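Selenium-binding protein (Sulfolobus tokodaii, PDB 2ECE) is of unknown function but folds as a beta-propeller of the selenium-binding protein family and may, like the family in general, bind selenium. Local coordinates at residues Gly102-Arg107 with Tyr402-Asn407; Asp192-Leu197 with Ser456-Tyr461; Arg257-Pro262 with Ile326-Asp331; Thr398-Ser403 with Glu441-Gln446. All coordinates share one frame; numbering follows the deposited sequence.

Contact 1 of 4, residues Gly102-Arg107 with Tyr402-Asn407; sequences GLRSSR and YSTWDN
In this beta-propeller, Leu103 and Arg104, in the loop joining strands 97-101 and 108-112 of one blade, meet Tyr402, Ser403 and Thr404 at the start of helix 403-409, in the connection between strands 394-398 and 417-423. With CG anti to the backbone N (chi1 -173°), the Tyr402 ring reaches out from the chain toward the loop. Leu103 CD2 comes against the rim of this ring, 3.5 Å from Tyr402 CE2. Arg104, extended from CG to NE, passes beside the phenol, and its guanidinium plane is turned 42° from the ring. Tyr402 OH sits 3.3 Å above the centre of the guanidinium, whose N-H groups are badly angled for a hydrogen bond to it. The hydroxyl instead donates to a water 2.8 Å from Tyr402 OH, which in turn donates to Leu103 O. In the plane of the guanidinium, Arg104 NH2 gives a nearly straight bond (160°) to Ser403 OG at 3.1 Å, while Thr404 CG2 lies close to the same nitrogen. Glu72 ties this end together: its OE1 forms a salt bridge with Arg104 NE and a hydrogen bond with Ser403 OG, which probably offsets the arginine charge. The loop is shaped by an ST turn, Ser105 OG accepting from Arg107 N at 3.1 Å. Both loops link the second and third strands of their blades, and such equivalent connections gather on one face of a beta-propeller.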
loop_
_atom_site.group_PDB
_atom_site.type_symbol
_atom_site.label_atom_id
_atom_site.label_comp_id
_atom_site.label_asym_id
_atom_site.label_seq_id
_atom_site.Cartn_x
_atom_site.Cartn_y
_atom_site.Cartn_z
ATOM N N GLY A 102 -10.970 -2.616 -8.127
ATOM C CA GLY A 102 -10.156 -3.102 -9.226
ATOM C C GLY A 102 -9.329 -1.930 -9.724
ATOM O O GLY A 102 -9.890 -0.913 -10.160
ATOM N N LEU A 103 -8.005 -2.045 -9.655
ATOM C CA LEU A 103 -7.140 -0.960 -10.112
ATOM C C LEU A 103 -7.267 -0.756 -11.631
ATOM O O LEU A 103 -6.979 0.326 -12.139
ATOM C CB LEU A 103 -5.682 -1.236 -9.725
ATOM C CG LEU A 103 -4.625 -0.194 -10.116
ATOM C CD1 LEU A 103 -4.987 1.186 -9.580
ATOM C CD2 LEU A 103 -3.276 -0.639 -9.567
ATOM N N ARG A 104 -7.694 -1.798 -12.344
ATOM C CA ARG A 104 -7.894 -1.716 -13.791
ATOM C C ARG A 104 -9.369 -1.504 -14.142
ATOM O O ARG A 104 -9.702 -0.642 -14.960
ATOM C CB ARG A 104 -7.393 -2.992 -14.493
ATOM C CG ARG A 104 -5.943 -2.935 -14.981
ATOM C CD ARG A 104 -5.541 -4.180 -15.781
ATOM N NE ARG A 104 -4.111 -4.182 -16.093
ATOM C CZ ARG A 104 -3.563 -3.567 -17.139
ATOM N NH1 ARG A 104 -4.326 -2.903 -18.001
ATOM N NH2 ARG A 104 -2.246 -3.571 -17.297
ATOM N N SER A 105 -10.249 -2.270 -13.501
ATOM C CA SER A 105 -11.686 -2.205 -13.776
ATOM C C SER A 105 -12.502 -1.073 -13.159
ATOM O O SER A 105 -13.529 -0.684 -13.716
ATOM C CB SER A 105 -12.346 -3.520 -13.364
ATOM O OG SER A 105 -12.337 -3.638 -11.949
ATOM N N SER A 106 -12.069 -0.564 -12.009
ATOM C CA SER A 106 -12.792 0.490 -11.305
ATOM C C SER A 106 -14.005 -0.102 -10.583
ATOM O O SER A 106 -14.840 0.621 -10.048
ATOM C CB SER A 106 -13.260 1.581 -12.272
ATOM O OG SER A 106 -12.163 2.246 -12.863
ATOM N N ARG A 107 -14.099 -1.425 -10.576
ATOM C CA ARG A 107 -15.198 -2.104 -9.903
ATOM C C ARG A 107 -14.893 -2.146 -8.407
ATOM O O ARG A 107 -13.726 -2.106 -8.012
ATOM C CB ARG A 107 -15.336 -3.529 -10.461
ATOM C CG ARG A 107 -16.362 -4.411 -9.757
ATOM C CD ARG A 107 -16.570 -5.736 -10.506
ATOM N NE ARG A 107 -17.099 -5.542 -11.860
ATOM C CZ ARG A 107 -16.398 -5.696 -12.980
ATOM N NH1 ARG A 107 -15.120 -6.049 -12.930
ATOM N NH2 ARG A 107 -16.982 -5.512 -14.159
ATOM N N TYR A 402 2.616 -4.402 -10.260
ATOM C CA TYR A 402 1.552 -4.117 -11.215
ATOM C C TYR A 402 1.743 -5.035 -12.436
ATOM O O TYR A 402 2.846 -5.158 -12.968
ATOM C CB TYR A 402 1.595 -2.632 -11.620
ATOM C CG TYR A 402 0.428 -2.197 -12.486
ATOM C CD1 TYR A 402 0.461 -2.366 -13.873
ATOM C CD2 TYR A 402 -0.734 -1.673 -11.916
ATOM C CE1 TYR A 402 -0.639 -2.025 -14.671
ATOM C CE2 TYR A 402 -1.835 -1.331 -12.702
ATOM C CZ TYR A 402 -1.780 -1.511 -14.078
ATOM O OH TYR A 402 -2.864 -1.180 -14.861
ATOM N N SER A 403 0.663 -5.684 -12.856
ATOM C CA SER A 403 0.675 -6.621 -13.981
ATOM C C SER A 403 1.740 -6.386 -15.053
ATOM O O SER A 403 2.645 -7.195 -15.218
ATOM C CB SER A 403 -0.707 -6.654 -14.641
ATOM O OG SER A 403 -1.062 -5.375 -15.136
ATOM N N THR A 404 1.633 -5.277 -15.775
ATOM C CA THR A 404 2.579 -4.983 -16.842
ATOM C C THR A 404 3.968 -4.558 -16.391
ATOM O O THR A 404 4.941 -4.767 -17.116
ATOM C CB THR A 404 2.004 -3.928 -17.802
ATOM O OG1 THR A 404 1.519 -2.806 -17.056
ATOM C CG2 THR A 404 0.860 -4.531 -18.609
ATOM N N TRP A 405 4.074 -3.967 -15.204
ATOM C CA TRP A 405 5.384 -3.566 -14.709
ATOM C C TRP A 405 6.150 -4.808 -14.246
ATOM O O TRP A 405 7.370 -4.891 -14.421
ATOM C CB TRP A 405 5.246 -2.543 -13.567
ATOM C CG TRP A 405 4.753 -1.196 -14.037
ATOM C CD1 TRP A 405 3.739 -0.961 -14.927
ATOM C CD2 TRP A 405 5.259 0.092 -13.657
ATOM N NE1 TRP A 405 3.589 0.390 -15.128
ATOM C CE2 TRP A 405 4.507 1.060 -14.363
ATOM C CE3 TRP A 405 6.275 0.523 -12.791
ATOM C CZ2 TRP A 405 4.737 2.438 -14.228
ATOM C CZ3 TRP A 405 6.504 1.901 -12.658
ATOM C CH2 TRP A 405 5.737 2.836 -13.377
ATOM N N ASP A 406 5.440 -5.774 -13.665
ATOM C CA ASP A 406 6.080 -7.012 -13.217
ATOM C C ASP A 406 6.773 -7.629 -14.429
ATOM O O ASP A 406 7.937 -8.026 -14.378
ATOM C CB ASP A 406 5.055 -8.039 -12.718
ATOM C CG ASP A 406 4.347 -7.616 -11.437
ATOM O OD1 ASP A 406 4.787 -6.647 -10.784
ATOM O OD2 ASP A 406 3.347 -8.281 -11.090
ATOM N N ASN A 407 6.020 -7.701 -15.520
ATOM C CA ASN A 407 6.493 -8.294 -16.757
ATOM C C ASN A 407 7.702 -7.607 -17.381
ATOM O O ASN A 407 8.418 -8.219 -18.170
ATOM C CB ASN A 407 5.342 -8.363 -17.760
ATOM C CG ASN A 407 4.221 -9.281 -17.291
ATOM O OD1 ASN A 407 4.386 -10.043 -16.330
ATOM N ND2 ASN A 407 3.075 -9.218 -17.968
HETATM O O HOH W 1 -4.840 0.514 -13.962
#

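Contact 2 of 4, residues Asp192-Leu197 with Ser456-Tyr461; sequences DFWWNL and SDSYCY
A chi1 of 47° at Trp195 and one of 55° at Ser458 place the indole and the hydroxyl each between its own backbone N and carbonyl carbon, and the two groups meet. Trp195 NE1 donates to Ser458 OG at 3.0 Å, the oxygen lying almost in the indole plane. The indole is itself sandwiched: Leu197 CD2 rests 3.6 Å above one face, and Trp194 CD1 lies against the opposite one. Replacing Trp195 with alanine would probably leave Ser458 OG without its indole donor and open a gap between Leu197 and Trp194. The Trp194 ring, stacked on His144, reaches Asp457 O with CZ2 at 3.4 Å. Farther along, Leu197 CB packs 3.8 Å from Cys460 SG, which is disulfide-bonded to Cys86, and a water links Leu197 N to Tyr459 O. The C-terminal tail that follows strand 443-449 is thereby fastened to the end of strand 193-196, the first strand of a four-stranded antiparallel blade of the beta-propeller.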
loop_
_atom_site.group_PDB
_atom_site.type_symbol
_atom_site.label_atom_id
_atom_site.label_comp_id
_atom_site.label_asym_id
_atom_site.label_seq_id
_atom_site.Cartn_x
_atom_site.Cartn_y
_atom_site.Cartn_z
ATOM N N ASP A 192 -1.778 7.712 -3.769
ATOM C CA ASP A 192 -2.116 7.291 -2.409
ATOM C C ASP A 192 -2.559 8.508 -1.617
ATOM O O ASP A 192 -2.487 9.636 -2.101
ATOM C CB ASP A 192 -0.906 6.613 -1.724
ATOM C CG ASP A 192 -1.264 6.011 -0.369
ATOM O OD1 ASP A 192 -2.354 5.404 -0.255
ATOM O OD2 ASP A 192 -0.452 6.130 0.575
ATOM N N PHE A 193 -3.040 8.277 -0.406
ATOM C CA PHE A 193 -3.479 9.361 0.456
ATOM C C PHE A 193 -3.690 8.821 1.850
ATOM O O PHE A 193 -3.857 7.623 2.041
ATOM C CB PHE A 193 -4.817 9.952 -0.022
ATOM C CG PHE A 193 -6.027 9.096 0.322
ATOM C CD1 PHE A 193 -6.373 7.994 -0.460
ATOM C CD2 PHE A 193 -6.805 9.386 1.444
ATOM C CE1 PHE A 193 -7.478 7.191 -0.130
ATOM C CE2 PHE A 193 -7.913 8.589 1.782
ATOM C CZ PHE A 193 -8.248 7.490 0.993
ATOM N N TRP A 194 -3.650 9.716 2.823
ATOM C CA TRP A 194 -3.953 9.361 4.194
ATOM C C TRP A 194 -4.213 10.648 4.956
ATOM O O TRP A 194 -4.395 11.702 4.345
ATOM C CB TRP A 194 -2.866 8.510 4.873
ATOM C CG TRP A 194 -3.532 7.562 5.852
ATOM C CD1 TRP A 194 -4.809 7.674 6.333
ATOM C CD2 TRP A 194 -2.986 6.370 6.448
ATOM N NE1 TRP A 194 -5.094 6.632 7.182
ATOM C CE2 TRP A 194 -3.998 5.817 7.273
ATOM C CE3 TRP A 194 -1.749 5.714 6.365
ATOM C CZ2 TRP A 194 -3.811 4.643 8.014
ATOM C CZ3 TRP A 194 -1.562 4.537 7.110
ATOM C CH2 TRP A 194 -2.591 4.019 7.920
ATOM N N TRP A 195 -4.226 10.592 6.278
ATOM C CA TRP A 195 -4.558 11.788 7.020
ATOM C C TRP A 195 -4.121 11.768 8.478
ATOM O O TRP A 195 -3.614 10.768 8.989
ATOM C CB TRP A 195 -6.088 11.967 6.959
ATOM C CG TRP A 195 -6.864 10.664 7.271
ATOM C CD1 TRP A 195 -6.621 9.796 8.298
ATOM C CD2 TRP A 195 -7.990 10.110 6.547
ATOM N NE1 TRP A 195 -7.509 8.744 8.264
ATOM C CE2 TRP A 195 -8.359 8.909 7.203
ATOM C CE3 TRP A 195 -8.717 10.510 5.416
ATOM C CZ2 TRP A 195 -9.426 8.104 6.763
ATOM C CZ3 TRP A 195 -9.786 9.702 4.976
ATOM C CH2 TRP A 195 -10.123 8.513 5.653
ATOM N N ASN A 196 -4.317 12.908 9.124
ATOM C CA ASN A 196 -4.086 13.075 10.546
ATOM C C ASN A 196 -5.467 13.627 10.872
ATOM O O ASN A 196 -5.752 14.799 10.618
ATOM C CB ASN A 196 -3.024 14.127 10.851
ATOM C CG ASN A 196 -2.834 14.323 12.346
ATOM O OD1 ASN A 196 -3.792 14.601 13.066
ATOM N ND2 ASN A 196 -1.600 14.172 12.820
ATOM N N LEU A 197 -6.328 12.775 11.408
ATOM C CA LEU A 197 -7.702 13.168 11.688
ATOM C C LEU A 197 -7.946 14.322 12.656
ATOM O O LEU A 197 -8.681 15.246 12.331
ATOM C CB LEU A 197 -8.514 11.934 12.111
ATOM C CG LEU A 197 -8.647 10.883 10.994
ATOM C CD1 LEU A 197 -9.258 9.601 11.541
ATOM C CD2 LEU A 197 -9.498 11.440 9.867
ATOM N N SER A 456 -3.822 -0.097 8.100
ATOM C CA SER A 456 -5.264 -0.164 7.916
ATOM C C SER A 456 -6.061 0.818 8.767
ATOM O O SER A 456 -7.169 1.196 8.391
ATOM C CB SER A 456 -5.758 -1.573 8.233
ATOM O OG SER A 456 -5.620 -1.840 9.619
ATOM N N ASP A 457 -5.495 1.220 9.909
ATOM C CA ASP A 457 -6.171 2.111 10.851
ATOM C C ASP A 457 -5.438 3.405 11.182
ATOM O O ASP A 457 -4.213 3.457 11.181
ATOM C CB ASP A 457 -6.399 1.392 12.187
ATOM C CG ASP A 457 -7.392 0.262 12.094
ATOM O OD1 ASP A 457 -7.272 -0.564 11.166
ATOM O OD2 ASP A 457 -8.281 0.195 12.966
ATOM N N SER A 458 -6.210 4.445 11.473
ATOM C CA SER A 458 -5.648 5.721 11.903
ATOM C C SER A 458 -6.355 5.953 13.239
ATOM O O SER A 458 -7.458 5.454 13.452
ATOM C CB SER A 458 -5.935 6.849 10.902
ATOM O OG SER A 458 -7.317 6.983 10.644
ATOM N N TYR A 459 -5.723 6.686 14.142
ATOM C CA TYR A 459 -6.314 6.887 15.459
ATOM C C TYR A 459 -6.584 8.347 15.823
ATOM O O TYR A 459 -5.957 9.259 15.277
ATOM C CB TYR A 459 -5.401 6.227 16.492
ATOM C CG TYR A 459 -4.946 4.848 16.054
ATOM C CD1 TYR A 459 -3.793 4.681 15.280
ATOM C CD2 TYR A 459 -5.709 3.719 16.343
ATOM C CE1 TYR A 459 -3.416 3.426 14.801
ATOM C CE2 TYR A 459 -5.342 2.456 15.869
ATOM C CZ TYR A 459 -4.200 2.321 15.098
ATOM O OH TYR A 459 -3.855 1.084 14.611
ATOM N N CYS A 460 -7.529 8.563 16.736
ATOM C CA CYS A 460 -7.857 9.917 17.164
ATOM C C CYS A 460 -7.362 10.250 18.567
ATOM O O CYS A 460 -7.583 11.354 19.055
ATOM C CB CYS A 460 -9.365 10.167 17.078
ATOM S SG CYS A 460 -9.859 10.857 15.468
ATOM N N TYR A 461 -6.691 9.308 19.214
ATOM C CA TYR A 461 -6.189 9.557 20.561
ATOM C C TYR A 461 -4.741 9.115 20.699
ATOM O O TYR A 461 -4.337 8.088 20.151
ATOM C CB TYR A 461 -7.074 8.851 21.597
ATOM C CG TYR A 461 -8.534 9.193 21.414
ATOM C CD1 TYR A 461 -9.318 8.501 20.485
ATOM C CD2 TYR A 461 -9.110 10.282 22.085
ATOM C CE1 TYR A 461 -10.630 8.886 20.222
ATOM C CE2 TYR A 461 -10.423 10.677 21.822
ATOM C CZ TYR A 461 -11.173 9.976 20.885
ATOM O OH TYR A 461 -12.448 10.387 20.577
HETATM O O HOH W 2 -5.425 10.350 12.736
#

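Contact 3 of 4, residues Arg257-Pro262 with Ile326-Asp331; sequences RPLHDP and IDISLD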
loop_
_atom_site.group_PDB
_atom_site.type_symbol
_atom_site.label_atom_id
_atom_site.label_comp_id
_atom_site.label_asym_id
_atom_site.label_seq_id
_atom_site.Cartn_x
_atom_site.Cartn_y
_atom_site.Cartn_z
ATOM N N ARG A 257 2.751 7.683 4.674
ATOM C CA ARG A 257 2.604 7.095 5.995
ATOM C C ARG A 257 2.775 8.079 7.146
ATOM O O ARG A 257 3.890 8.356 7.583
ATOM C CB ARG A 257 3.600 5.942 6.170
ATOM C CG ARG A 257 3.427 4.787 5.181
ATOM C CD ARG A 257 2.151 3.966 5.440
ATOM N NE ARG A 257 2.088 2.789 4.567
ATOM C CZ ARG A 257 1.663 2.800 3.307
ATOM N NH1 ARG A 257 1.239 3.926 2.750
ATOM N NH2 ARG A 257 1.692 1.686 2.590
ATOM N N PRO A 258 1.661 8.648 7.627
ATOM C CA PRO A 258 1.708 9.598 8.745
ATOM C C PRO A 258 2.152 8.782 9.968
ATOM O O PRO A 258 1.948 7.564 9.994
ATOM C CB PRO A 258 0.245 10.027 8.900
ATOM C CG PRO A 258 -0.342 9.816 7.522
ATOM C CD PRO A 258 0.293 8.519 7.090
ATOM N N LEU A 259 2.767 9.414 10.966
ATOM C CA LEU A 259 3.116 8.645 12.155
ATOM C C LEU A 259 1.755 8.291 12.764
ATOM O O LEU A 259 0.767 9.006 12.553
ATOM C CB LEU A 259 3.952 9.464 13.145
ATOM C CG LEU A 259 5.416 9.722 12.765
ATOM C CD1 LEU A 259 6.187 10.165 14.011
ATOM C CD2 LEU A 259 6.045 8.469 12.196
ATOM N N HIS A 260 1.693 7.189 13.499
ATOM C CA HIS A 260 0.434 6.751 14.088
ATOM C C HIS A 260 -0.081 7.644 15.220
ATOM O O HIS A 260 -1.295 7.802 15.393
ATOM C CB HIS A 260 0.583 5.304 14.552
ATOM C CG HIS A 260 0.946 4.359 13.444
ATOM N ND1 HIS A 260 0.036 3.921 12.504
ATOM C CD2 HIS A 260 2.134 3.810 13.098
ATOM C CE1 HIS A 260 0.648 3.145 11.627
ATOM N NE2 HIS A 260 1.922 3.062 11.965
ATOM N N ASP A 261 0.844 8.225 15.977
ATOM C CA ASP A 261 0.513 9.121 17.090
ATOM C C ASP A 261 -0.044 10.397 16.461
ATOM O O ASP A 261 0.698 11.149 15.834
ATOM C CB ASP A 261 1.787 9.449 17.869
ATOM C CG ASP A 261 1.527 10.285 19.116
ATOM O OD1 ASP A 261 0.484 10.966 19.207
ATOM O OD2 ASP A 261 2.398 10.266 20.009
ATOM N N PRO A 262 -1.348 10.670 16.638
ATOM C CA PRO A 262 -1.943 11.873 16.050
ATOM C C PRO A 262 -1.428 13.219 16.554
ATOM O O PRO A 262 -1.735 14.258 15.962
ATOM C CB PRO A 262 -3.434 11.680 16.321
ATOM C CG PRO A 262 -3.427 11.002 17.653
ATOM C CD PRO A 262 -2.332 9.957 17.474
ATOM N N ILE A 326 6.393 1.366 1.878
ATOM C CA ILE A 326 6.928 1.681 3.201
ATOM C C ILE A 326 5.807 1.451 4.208
ATOM O O ILE A 326 4.622 1.521 3.858
ATOM C CB ILE A 326 7.406 3.155 3.327
ATOM C CG1 ILE A 326 6.286 4.113 2.913
ATOM C CG2 ILE A 326 8.657 3.369 2.501
ATOM C CD1 ILE A 326 6.528 5.560 3.324
ATOM N N ASP A 327 6.180 1.177 5.452
ATOM C CA ASP A 327 5.193 0.942 6.493
ATOM C C ASP A 327 5.867 1.201 7.838
ATOM O O ASP A 327 7.028 0.858 8.025
ATOM C CB ASP A 327 4.684 -0.497 6.399
ATOM C CG ASP A 327 3.257 -0.648 6.887
ATOM O OD1 ASP A 327 2.545 0.373 6.991
ATOM O OD2 ASP A 327 2.837 -1.794 7.150
ATOM N N ILE A 328 5.132 1.809 8.764
ATOM C CA ILE A 328 5.665 2.145 10.082
ATOM C C ILE A 328 5.022 1.313 11.187
ATOM O O ILE A 328 3.803 1.109 11.194
ATOM C CB ILE A 328 5.409 3.638 10.401
ATOM C CG1 ILE A 328 5.974 4.516 9.282
ATOM C CG2 ILE A 328 6.025 4.002 11.744
ATOM C CD1 ILE A 328 5.568 5.971 9.397
ATOM N N SER A 329 5.829 0.830 12.130
ATOM C CA SER A 329 5.276 0.046 13.236
ATOM C C SER A 329 4.409 0.968 14.095
ATOM O O SER A 329 4.630 2.176 14.120
ATOM C CB SER A 329 6.398 -0.571 14.081
ATOM O OG SER A 329 7.324 0.410 14.510
ATOM N N LEU A 330 3.423 0.404 14.792
ATOM C CA LEU A 330 2.514 1.200 15.621
ATOM C C LEU A 330 3.154 2.118 16.666
ATOM O O LEU A 330 2.597 3.163 16.987
ATOM C CB LEU A 330 1.499 0.288 16.316
ATOM C CG LEU A 330 0.211 -0.046 15.558
ATOM C CD1 LEU A 330 -0.603 1.219 15.366
ATOM C CD2 LEU A 330 0.545 -0.671 14.211
ATOM N N ASP A 331 4.304 1.732 17.207
ATOM C CA ASP A 331 4.979 2.553 18.213
ATOM C C ASP A 331 5.773 3.671 17.550
ATOM O O ASP A 331 6.467 4.434 18.215
ATOM C CB ASP A 331 5.920 1.692 19.059
ATOM C CG ASP A 331 6.869 0.867 18.209
ATOM O OD1 ASP A 331 7.018 1.184 17.007
ATOM O OD2 ASP A 331 7.470 -0.090 18.739
#
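Residues 257-260 and 326-330 run side by side in the same direction, only 5° apart, with CA atoms 6.7 Å apart at Arg257 and Asp327, and side chains fill the space between them. His260 NE2 donates to Ile328 O at 2.8 Å, approaching from well above the carbonyl plane (54° out of it). Over one face of the imidazole lies Leu330 CD1, 4.1 Å from the centroid of the His260 ring in a CH-pi contact, while Ser329 O stands at the ring edge beside CD2. A phenylalanine in place of His260 would probably leave Ile328 O without this donor, even if Leu330 still covered a ring. Ile328 CD1 is wedged between the backbone and side chains, 3.4 Å from Arg257 O and 3.8 Å from Leu259 CD2. A bend at chi2 (-70°) lays the Arg257 chain along Ile326, CG touching Ile326 CD1 at 3.7 Å. Its NE makes only a weak, long salt bridge to Asp327 OD1 (3.5 Å), the guanidinium and carboxylate standing nearly perpendicular; Glu255, its strongest polar partner, and Asp325 form salt bridges with the other nitrogens. Two first strands from successive blades, side by side and pointing the same way, are the hallmark of a beta-propeller's inner ring.

Contact 4 of 4, residues Thr398-Ser403 with Glu441-Gln446; sequences TNSLYS and EARSHQ
Two flat groups of strand 443-449 meet residues 400-403 at their edges. In the imidazole plane, His445 CE1 approaches Leu401 O at 3.1 Å; Ser400 O lies obliquely near ND1, at an angle unsuited to a hydrogen bond. The guanidinium of Arg443 uses its edge as well: NH1 donates to Ser403 O at 3.1 Å, in both the guanidinium and the carbonyl plane and on a lone pair. The extended arginine chain, passing Ser400 CB at 3.7 Å from Arg443 CB, carries it there, and Asp406 and Asn407 bind the same group. Ser400 N donates to Ser444 O at 3.2 Å, and Thr398 OG1 gives a short bond, 2.6 Å, to His445 O. A water bridges Ser400 OG and His445 ND1; Ser400 OG also bonds Asp406. Strand 443-449 pairs on its other flank with strand 27-33, and Ser444 OG bonds Trp417 O, so the contact lies between that sheet and strands 394-398 and 417-423, beside helix 403-409.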
loop_
_atom_site.group_PDB
_atom_site.type_symbol
_atom_site.label_atom_id
_atom_site.label_comp_id
_atom_site.label_asym_id
_atom_site.label_seq_id
_atom_site.Cartn_x
_atom_site.Cartn_y
_atom_site.Cartn_z
ATOM N N THR A 398 4.810 -9.519 0.237
ATOM C CA THR A 398 4.353 -10.100 -1.033
ATOM C C THR A 398 5.243 -9.500 -2.135
ATOM O O THR A 398 6.028 -8.590 -1.859
ATOM C CB THR A 398 2.857 -9.845 -1.315
ATOM O OG1 THR A 398 2.592 -8.435 -1.328
ATOM C CG2 THR A 398 2.005 -10.549 -0.256
ATOM N N ASN A 399 5.102 -9.954 -3.377
ATOM C CA ASN A 399 6.049 -9.524 -4.415
ATOM C C ASN A 399 5.627 -8.895 -5.737
ATOM O O ASN A 399 6.488 -8.632 -6.583
ATOM C CB ASN A 399 6.945 -10.719 -4.737
ATOM C CG ASN A 399 6.158 -11.889 -5.301
ATOM O OD1 ASN A 399 5.009 -12.124 -4.910
ATOM N ND2 ASN A 399 6.770 -12.632 -6.220
ATOM N N SER A 400 4.338 -8.661 -5.941
ATOM C CA SER A 400 3.886 -8.073 -7.190
ATOM C C SER A 400 3.623 -6.572 -7.065
ATOM O O SER A 400 3.118 -6.110 -6.048
ATOM C CB SER A 400 2.621 -8.785 -7.664
ATOM O OG SER A 400 2.091 -8.144 -8.806
ATOM N N LEU A 401 3.961 -5.822 -8.114
ATOM C CA LEU A 401 3.766 -4.376 -8.130
ATOM C C LEU A 401 2.566 -3.995 -8.995
ATOM O O LEU A 401 1.629 -3.343 -8.536
ATOM C CB LEU A 401 5.026 -3.672 -8.666
ATOM C CG LEU A 401 4.961 -2.142 -8.808
ATOM C CD1 LEU A 401 4.767 -1.506 -7.437
ATOM C CD2 LEU A 401 6.237 -1.619 -9.461
ATOM N N TYR A 402 2.616 -4.402 -10.260
ATOM C CA TYR A 402 1.552 -4.117 -11.215
ATOM C C TYR A 402 1.743 -5.035 -12.436
ATOM O O TYR A 402 2.846 -5.158 -12.968
ATOM C CB TYR A 402 1.595 -2.632 -11.620
ATOM C CG TYR A 402 0.428 -2.197 -12.486
ATOM C CD1 TYR A 402 0.461 -2.366 -13.873
ATOM C CD2 TYR A 402 -0.734 -1.673 -11.916
ATOM C CE1 TYR A 402 -0.639 -2.025 -14.671
ATOM C CE2 TYR A 402 -1.835 -1.331 -12.702
ATOM C CZ TYR A 402 -1.780 -1.511 -14.078
ATOM O OH TYR A 402 -2.864 -1.180 -14.861
ATOM N N SER A 403 0.663 -5.684 -12.856
ATOM C CA SER A 403 0.675 -6.621 -13.981
ATOM C C SER A 403 1.740 -6.386 -15.053
ATOM O O SER A 403 2.645 -7.195 -15.218
ATOM C CB SER A 403 -0.707 -6.654 -14.641
ATOM O OG SER A 403 -1.062 -5.375 -15.136
ATOM N N GLU A 441 0.426 -19.666 -9.806
ATOM C CA GLU A 441 0.610 -18.778 -10.953
ATOM C C GLU A 441 -0.019 -17.410 -10.686
ATOM O O GLU A 441 0.110 -16.488 -11.495
ATOM C CB GLU A 441 -0.013 -19.392 -12.212
ATOM C CG GLU A 441 0.596 -20.723 -12.657
ATOM C CD GLU A 441 2.045 -20.601 -13.101
ATOM O OE1 GLU A 441 2.359 -19.673 -13.879
ATOM O OE2 GLU A 441 2.872 -21.439 -12.683
ATOM N N ALA A 442 -0.711 -17.286 -9.558
ATOM C CA ALA A 442 -1.340 -16.019 -9.190
ATOM C C ALA A 442 -0.288 -15.139 -8.518
ATOM O O ALA A 442 0.679 -15.654 -7.962
ATOM C CB ALA A 442 -2.506 -16.266 -8.232
ATOM N N ARG A 443 -0.476 -13.820 -8.577
ATOM C CA ARG A 443 0.462 -12.881 -7.969
ATOM C C ARG A 443 -0.191 -12.268 -6.731
ATOM O O ARG A 443 -1.413 -12.129 -6.681
ATOM C CB ARG A 443 0.844 -11.787 -8.975
ATOM C CG ARG A 443 1.522 -12.344 -10.226
ATOM C CD ARG A 443 1.858 -11.269 -11.249
ATOM N NE ARG A 443 2.439 -11.862 -12.451
ATOM C CZ ARG A 443 2.749 -11.183 -13.551
ATOM N NH1 ARG A 443 2.543 -9.876 -13.608
ATOM N NH2 ARG A 443 3.259 -11.815 -14.599
ATOM N N SER A 444 0.618 -11.897 -5.740
ATOM C CA SER A 444 0.082 -11.339 -4.498
ATOM C C SER A 444 0.411 -9.866 -4.279
ATOM O O SER A 444 1.491 -9.398 -4.640
ATOM C CB SER A 444 0.580 -12.170 -3.311
ATOM O OG SER A 444 1.993 -12.325 -3.355
ATOM N N HIS A 445 -0.534 -9.133 -3.691
ATOM C CA HIS A 445 -0.316 -7.716 -3.434
ATOM C C HIS A 445 -0.564 -7.331 -1.967
ATOM O O HIS A 445 0.068 -7.878 -1.058
ATOM C CB HIS A 445 -1.186 -6.858 -4.366
ATOM C CG HIS A 445 -0.597 -5.511 -4.658
ATOM N ND1 HIS A 445 0.227 -5.281 -5.738
ATOM C CD2 HIS A 445 -0.638 -4.349 -3.963
ATOM C CE1 HIS A 445 0.672 -4.038 -5.697
ATOM N NE2 HIS A 445 0.163 -3.450 -4.629
ATOM N N GLN A 446 -1.486 -6.409 -1.721
ATOM C CA GLN A 446 -1.706 -5.965 -0.343
ATOM C C GLN A 446 -2.232 -7.013 0.623
ATOM O O GLN A 446 -3.018 -7.886 0.262
ATOM C CB GLN A 446 -2.619 -4.740 -0.303
ATOM C CG GLN A 446 -2.645 -4.078 1.077
ATOM C CD GLN A 446 -3.111 -2.646 1.021
ATOM O OE1 GLN A 446 -4.179 -2.348 0.476
ATOM N NE2 GLN A 446 -2.317 -1.744 1.585
HETATM O O HOH W 3 0.177 -6.535 -7.858
#

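The four contacts belong to one seven-bladed propeller whose ring is closed by the C-terminal strand 443-449 pairing with the N-terminal strand 27-33. Contacts 1 and 4 share Tyr402 and Ser403, have centres 10 Å apart and join through Asp406 and Asn407 to Ser400 and Arg443. Contacts 2 and 3, 9 Å apart, touch where Trp194 packs on Pro258 and Tyr459 on Leu330. The two pairs lie on opposite sides of the chain's centre, their centres 24 to 27 Å apart. Along the chain, contact 2 encloses contacts 3 and 4, which follow one another, and crosses contact 1, within which contact 3 is nested; they thus join blades near both propeller faces.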